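Local coordinates for uncharacterized protein MJ0100 (Methanocaldococcus jannaschii, PDB 3KPB) that probably helps make homocysteine from aspartate semialdehyde and sulfide, and binds S-adenosylmethionine and methylthioadenosine through its C-terminal CBS domain pair, the part described, at residues Pro10-His15 and Asn33-Val38; Asp5-Pro10 and Gly107-Glu112. One frame throughout, in Å; residues are numbered along the deposited sequence.

Contact 1 of 2, residues Pro10-His15 and Asn33-Val38; sequences PPITAH and NHLPIV
Ala-14 is gripped from both of its backbone polar atoms by the strand 35-38. Its carbonyl O accepts from Val-38 N at 2.9 Å, while its N donates to Pro-36 O over a longer 3.2 Å. These two bonds make a parallel bridge between Ala-14 and Ile-37. Beyond it the imidazole of His-15 turns its edge to the other strand and gives ND1-H to Val-38 O at 3.2 Å. The oxygen lies close to the ring plane, but the donor stands 54° above the carbonyl plane, away from the direction of a lone pair. CG beside the backbone N (chi1 -66°) brings the ring edge across to Val-38 O. Before the paired residues, water 1 donates to both Ile-12 O and His-34 O and bridges the gap.

Packing fills in around this pairing. The methyl of Ala-14 meets two branches on one side, CB lying 3.8 Å from Leu-35 CD2 and 4.0 Å from Ile-37 CD1, and helix 20-30 covers Ala-14 and Leu-35 through Ile-26. Beside Val-38, OG1 of Thr-13 lies 3.8 Å from Val-38 CG2, the two side chains crossing at about a right angle; Val-105 of strand 105-110 touches both. The ring of Pro-36 brings CD to 3.4 Å from Ile-12 O.

Helix 20-30 joins the two parallel strands, making the beta-alpha-beta unit of the first CBS domain. The two segments carry ligand-site residues: Ile-12 and His-34 bind methylthioadenosine, and Asn-33 touches the bound S-adenosylmethionine.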
loop_
_atom_site.group_PDB
_atom_site.type_symbol
_atom_site.label_atom_id
_atom_site.label_comp_id
_atom_site.label_asym_id
_atom_site.label_seq_id
_atom_site.Cartn_x
_atom_site.Cartn_y
_atom_site.Cartn_z
ATOM N N PRO A 10 -0.231 4.140 -21.831
ATOM C CA PRO A 10 0.335 2.820 -22.109
ATOM C C PRO A 10 0.434 1.949 -20.859
ATOM O O PRO A 10 0.504 2.479 -19.747
ATOM C CB PRO A 10 1.746 3.142 -22.622
ATOM C CG PRO A 10 1.685 4.554 -23.067
ATOM C CD PRO A 10 0.744 5.211 -22.116
ATOM N N PRO A 11 0.433 0.616 -21.036
ATOM C CA PRO A 11 0.671 -0.267 -19.903
ATOM C C PRO A 11 2.130 -0.175 -19.449
ATOM O O PRO A 11 3.015 0.090 -20.265
ATOM C CB PRO A 11 0.358 -1.658 -20.465
ATOM C CG PRO A 11 0.598 -1.550 -21.923
ATOM C CD PRO A 11 0.360 -0.120 -22.318
ATOM N N ILE A 12 2.367 -0.351 -18.154
ATOM C CA ILE A 12 3.725 -0.463 -17.632
ATOM C C ILE A 12 3.827 -1.843 -16.998
ATOM O O ILE A 12 3.098 -2.156 -16.050
ATOM C CB ILE A 12 4.072 0.653 -16.616
ATOM C CG1 ILE A 12 4.070 2.018 -17.315
ATOM C CG2 ILE A 12 5.435 0.379 -15.966
ATOM C CD1 ILE A 12 4.056 3.203 -16.383
ATOM N N THR A 13 4.722 -2.669 -17.540
ATOM C CA THR A 13 4.895 -4.049 -17.086
ATOM C C THR A 13 6.375 -4.327 -16.827
ATOM O O THR A 13 7.238 -3.514 -17.172
ATOM C CB THR A 13 4.366 -5.066 -18.126
ATOM O OG1 THR A 13 5.125 -4.951 -19.338
ATOM C CG2 THR A 13 2.886 -4.831 -18.430
ATOM N N ALA A 14 6.661 -5.491 -16.248
ATOM C CA ALA A 14 8.032 -5.934 -16.002
ATOM C C ALA A 14 8.126 -7.437 -16.191
ATOM O O ALA A 14 7.115 -8.140 -16.137
ATOM C CB ALA A 14 8.470 -5.554 -14.597
ATOM N N HIS A 15 9.341 -7.925 -16.414
ATOM C CA HIS A 15 9.585 -9.362 -16.471
ATOM C C HIS A 15 9.823 -9.942 -15.073
ATOM O O HIS A 15 10.147 -9.204 -14.140
ATOM C CB HIS A 15 10.747 -9.656 -17.413
ATOM C CG HIS A 15 10.453 -9.325 -18.843
ATOM N ND1 HIS A 15 9.369 -9.847 -19.516
ATOM C CD2 HIS A 15 11.103 -8.536 -19.732
ATOM C CE1 HIS A 15 9.358 -9.387 -20.753
ATOM N NE2 HIS A 15 10.400 -8.591 -20.911
ATOM N N ASN A 33 1.529 1.869 -8.019
ATOM C CA ASN A 33 1.559 0.807 -7.022
ATOM C C ASN A 33 1.119 -0.550 -7.554
ATOM O O ASN A 33 0.923 -1.480 -6.785
ATOM C CB ASN A 33 0.751 1.183 -5.773
ATOM C CG ASN A 33 1.025 0.250 -4.594
ATOM O OD1 ASN A 33 2.174 -0.084 -4.310
ATOM N ND2 ASN A 33 -0.033 -0.167 -3.906
ATOM N N HIS A 34 0.950 -0.665 -8.869
ATOM C CA HIS A 34 0.564 -1.926 -9.489
ATOM C C HIS A 34 1.437 -2.161 -10.692
ATOM O O HIS A 34 1.496 -1.327 -11.598
ATOM C CB HIS A 34 -0.889 -1.890 -9.934
ATOM C CG HIS A 34 -1.842 -1.581 -8.833
ATOM N ND1 HIS A 34 -2.266 -0.299 -8.562
ATOM C CD2 HIS A 34 -2.437 -2.381 -7.918
ATOM C CE1 HIS A 34 -3.092 -0.324 -7.531
ATOM N NE2 HIS A 34 -3.213 -1.574 -7.123
ATOM N N LEU A 35 2.122 -3.297 -10.694
ATOM C CA LEU A 35 3.031 -3.645 -11.765
ATOM C C LEU A 35 2.725 -5.064 -12.247
ATOM O O LEU A 35 3.133 -6.039 -11.613
ATOM C CB LEU A 35 4.475 -3.527 -11.265
ATOM C CG LEU A 35 5.586 -3.814 -12.276
ATOM C CD1 LEU A 35 5.546 -2.810 -13.432
ATOM C CD2 LEU A 35 6.950 -3.816 -11.590
ATOM N N PRO A 36 1.963 -5.187 -13.348
ATOM C CA PRO A 36 1.730 -6.500 -13.955
ATOM C C PRO A 36 3.051 -7.102 -14.421
ATOM O O PRO A 36 3.901 -6.387 -14.967
ATOM C CB PRO A 36 0.836 -6.188 -15.160
ATOM C CG PRO A 36 0.224 -4.853 -14.865
ATOM C CD PRO A 36 1.191 -4.113 -14.001
ATOM N N ILE A 37 3.221 -8.398 -14.175
ATOM C CA ILE A 37 4.430 -9.105 -14.576
ATOM C C ILE A 37 4.099 -9.969 -15.785
ATOM O O ILE A 37 3.100 -10.694 -15.786
ATOM C CB ILE A 37 5.005 -9.962 -13.423
ATOM C CG1 ILE A 37 5.237 -9.107 -12.163
ATOM C CG2 ILE A 37 6.281 -10.683 -13.875
ATOM C CD1 ILE A 37 6.134 -7.875 -12.361
ATOM N N VAL A 38 4.918 -9.859 -16.824
ATOM C CA VAL A 38 4.684 -10.599 -18.057
ATOM C C VAL A 38 5.866 -11.510 -18.348
ATOM O O VAL A 38 6.988 -11.255 -17.881
ATOM C CB VAL A 38 4.406 -9.665 -19.260
ATOM C CG1 VAL A 38 3.099 -8.910 -19.059
ATOM C CG2 VAL A 38 5.576 -8.699 -19.504
HETATM O O HOH W 1 1.364 -0.578 -14.323
#

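Contact 2 of 2, residues Asp5-Pro10 and Gly107-Glu112; sequences DILSKP and GIVTSE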
loop_
_atom_site.group_PDB
_atom_site.type_symbol
_atom_site.label_atom_id
_atom_site.label_comp_id
_atom_site.label_asym_id
_atom_site.label_seq_id
_atom_site.Cartn_x
_atom_site.Cartn_y
_atom_site.Cartn_z
ATOM N N ASP A 5 -12.262 1.616 -23.358
ATOM C CA ASP A 5 -12.694 2.998 -23.536
ATOM C C ASP A 5 -11.974 3.992 -22.635
ATOM O O ASP A 5 -11.608 5.109 -23.079
ATOM C CB ASP A 5 -14.170 3.104 -23.146
ATOM C CG ASP A 5 -15.118 2.774 -24.276
ATOM O OD1 ASP A 5 -16.338 3.033 -24.099
ATOM O OD2 ASP A 5 -14.675 2.270 -25.333
ATOM N N ILE A 6 -11.809 3.620 -21.366
ATOM C CA ILE A 6 -11.353 4.555 -20.336
ATOM C C ILE A 6 -9.844 4.510 -20.117
ATOM O O ILE A 6 -9.298 5.268 -19.308
ATOM C CB ILE A 6 -12.084 4.332 -18.991
ATOM C CG1 ILE A 6 -11.549 3.075 -18.279
ATOM C CG2 ILE A 6 -13.598 4.261 -19.215
ATOM C CD1 ILE A 6 -11.720 3.105 -16.767
ATOM N N LEU A 7 -9.180 3.613 -20.841
ATOM C CA LEU A 7 -7.729 3.524 -20.822
ATOM C C LEU A 7 -7.127 4.766 -21.463
ATOM O O LEU A 7 -7.503 5.145 -22.575
ATOM C CB LEU A 7 -7.276 2.263 -21.554
ATOM C CG LEU A 7 -6.968 0.998 -20.739
ATOM C CD1 LEU A 7 -7.651 0.960 -19.345
ATOM C CD2 LEU A 7 -7.312 -0.242 -21.539
ATOM N N SER A 8 -6.189 5.394 -20.760
ATOM C CA SER A 8 -5.691 6.707 -21.152
ATOM C C SER A 8 -4.195 6.737 -21.460
ATOM O O SER A 8 -3.692 7.711 -22.024
ATOM C CB SER A 8 -6.008 7.721 -20.052
ATOM O OG SER A 8 -5.352 7.368 -18.841
ATOM N N LYS A 9 -3.489 5.671 -21.103
ATOM C CA LYS A 9 -2.031 5.673 -21.149
ATOM C C LYS A 9 -1.511 4.266 -21.411
ATOM O O LYS A 9 -2.260 3.298 -21.230
ATOM C CB LYS A 9 -1.487 6.192 -19.820
ATOM C CG LYS A 9 -1.921 5.359 -18.626
ATOM C CD LYS A 9 -1.650 6.090 -17.342
ATOM C CE LYS A 9 -1.972 5.238 -16.137
ATOM N NZ LYS A 9 -1.840 6.047 -14.877
ATOM N N PRO A 10 -0.231 4.140 -21.831
ATOM C CA PRO A 10 0.335 2.820 -22.109
ATOM C C PRO A 10 0.434 1.949 -20.859
ATOM O O PRO A 10 0.504 2.479 -19.747
ATOM C CB PRO A 10 1.746 3.142 -22.622
ATOM C CG PRO A 10 1.685 4.554 -23.067
ATOM C CD PRO A 10 0.744 5.211 -22.116
ATOM N N GLY A 107 -3.468 -2.619 -20.462
ATOM C CA GLY A 107 -3.455 -1.480 -19.554
ATOM C C GLY A 107 -3.728 -1.898 -18.126
ATOM O O GLY A 107 -3.672 -3.087 -17.794
ATOM N N ILE A 108 -4.016 -0.914 -17.282
ATOM C CA ILE A 108 -4.412 -1.168 -15.905
ATOM C C ILE A 108 -5.454 -0.142 -15.472
ATOM O O ILE A 108 -5.402 1.025 -15.874
ATOM C CB ILE A 108 -3.198 -1.197 -14.935
ATOM C CG1 ILE A 108 -3.644 -1.597 -13.524
ATOM C CG2 ILE A 108 -2.466 0.151 -14.926
ATOM C CD1 ILE A 108 -2.592 -2.330 -12.731
ATOM N N VAL A 109 -6.411 -0.606 -14.673
ATOM C CA VAL A 109 -7.457 0.236 -14.110
ATOM C C VAL A 109 -7.328 0.279 -12.587
ATOM O O VAL A 109 -7.255 -0.762 -11.934
ATOM C CB VAL A 109 -8.866 -0.269 -14.520
ATOM C CG1 VAL A 109 -9.959 0.451 -13.745
ATOM C CG2 VAL A 109 -9.080 -0.077 -16.014
ATOM N N THR A 110 -7.302 1.485 -12.029
ATOM C CA THR A 110 -7.225 1.652 -10.584
ATOM C C THR A 110 -8.544 2.157 -9.995
ATOM O O THR A 110 -9.430 2.618 -10.724
ATOM C CB THR A 110 -6.060 2.585 -10.171
ATOM O OG1 THR A 110 -6.361 3.933 -10.550
ATOM C CG2 THR A 110 -4.750 2.152 -10.833
ATOM N N SER A 111 -8.649 2.060 -8.670
ATOM C CA SER A 111 -9.802 2.539 -7.907
ATOM C C SER A 111 -9.845 4.063 -7.841
ATOM O O SER A 111 -10.838 4.637 -7.388
ATOM C CB SER A 111 -9.777 1.958 -6.489
ATOM O OG SER A 111 -8.611 2.363 -5.790
ATOM N N GLU A 112 -8.759 4.708 -8.267
ATOM C CA GLU A 112 -8.739 6.159 -8.424
ATOM C C GLU A 112 -9.245 6.507 -9.816
ATOM O O GLU A 112 -9.971 7.488 -9.988
ATOM C CB GLU A 112 -7.337 6.734 -8.203
ATOM C CG GLU A 112 -6.851 6.687 -6.756
ATOM C CD GLU A 112 -5.997 5.465 -6.443
ATOM O OE1 GLU A 112 -5.074 5.595 -5.609
ATOM O OE2 GLU A 112 -6.238 4.381 -7.021
HETATM O O HOH W 2 -3.397 1.731 -18.376
#
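Leu-7 and Val-109 make the tight part of this contact: CD1 of the leucine meets CG2 of the valine at 3.8 Å, the two side chains crossing at about a right angle. Val-109 offers CG2 because CG1 stands anti to its backbone N (chi1 170°), which leaves the second methyl beside that N and turned to the 5-10 segment. Ile-6 adds its terminal CD1 to the same methyl, 4.2 Å from Val-109 CG2, so one valine branch receives both residues. Leu-7 CG sits 4.5 Å from Gly-107 CA, on the side where a beta-carbon would stand and collide with it; the leucine can come this close to the strand because Gly-107 has no side chain. Ile-114 of helix 111-118 touches both Ile-6 and Val-109, extending the apolar patch.

The segments come from different halves of the CBS pair: the chain leading into the first domain's strands packs on strand 105-110, outermost within this chain in the sheet of the second. Such a tandem pair is a Bateman module. At the end of that strand Thr-110 caps helix 111-118, its OG1 accepting a weak bond from Glu-112 N at 3.4 Å. Ser-8, Thr-110, Ser-111 and Glu-112 are all methylthioadenosine-binding residues, so the two segments contribute to the same kind of ligand site.

Away from the leucine the contact is looser and wetter. Water 2 accepts from Ile-108 N at 2.9 Å and gives a weak bond to Lys-9 O at 3.4 Å, linking the two backbones where no direct contact is made.

Contact 1 is the more buried and the more regularly hydrogen-bonded of the two, a parallel strand pairing held by backbone bonds within one CBS domain; contact 2 lies farther from the centre of the chain, is partly buried, and ties the N-terminal segment to the second CBS domain by apolar side chains and a water. They share Pro-10, and the chain passes from one directly into the other. They also touch: His-34 CB of contact 1 packs on Ile-108 CD1 of contact 2 at 3.3 Å, and Pro-11 CB meets Gly-107 CA at 3.9 Å. Both contribute residues that bind methylthioadenosine, whereas only contact 1 includes a residue touching the bound S-adenosylmethionine.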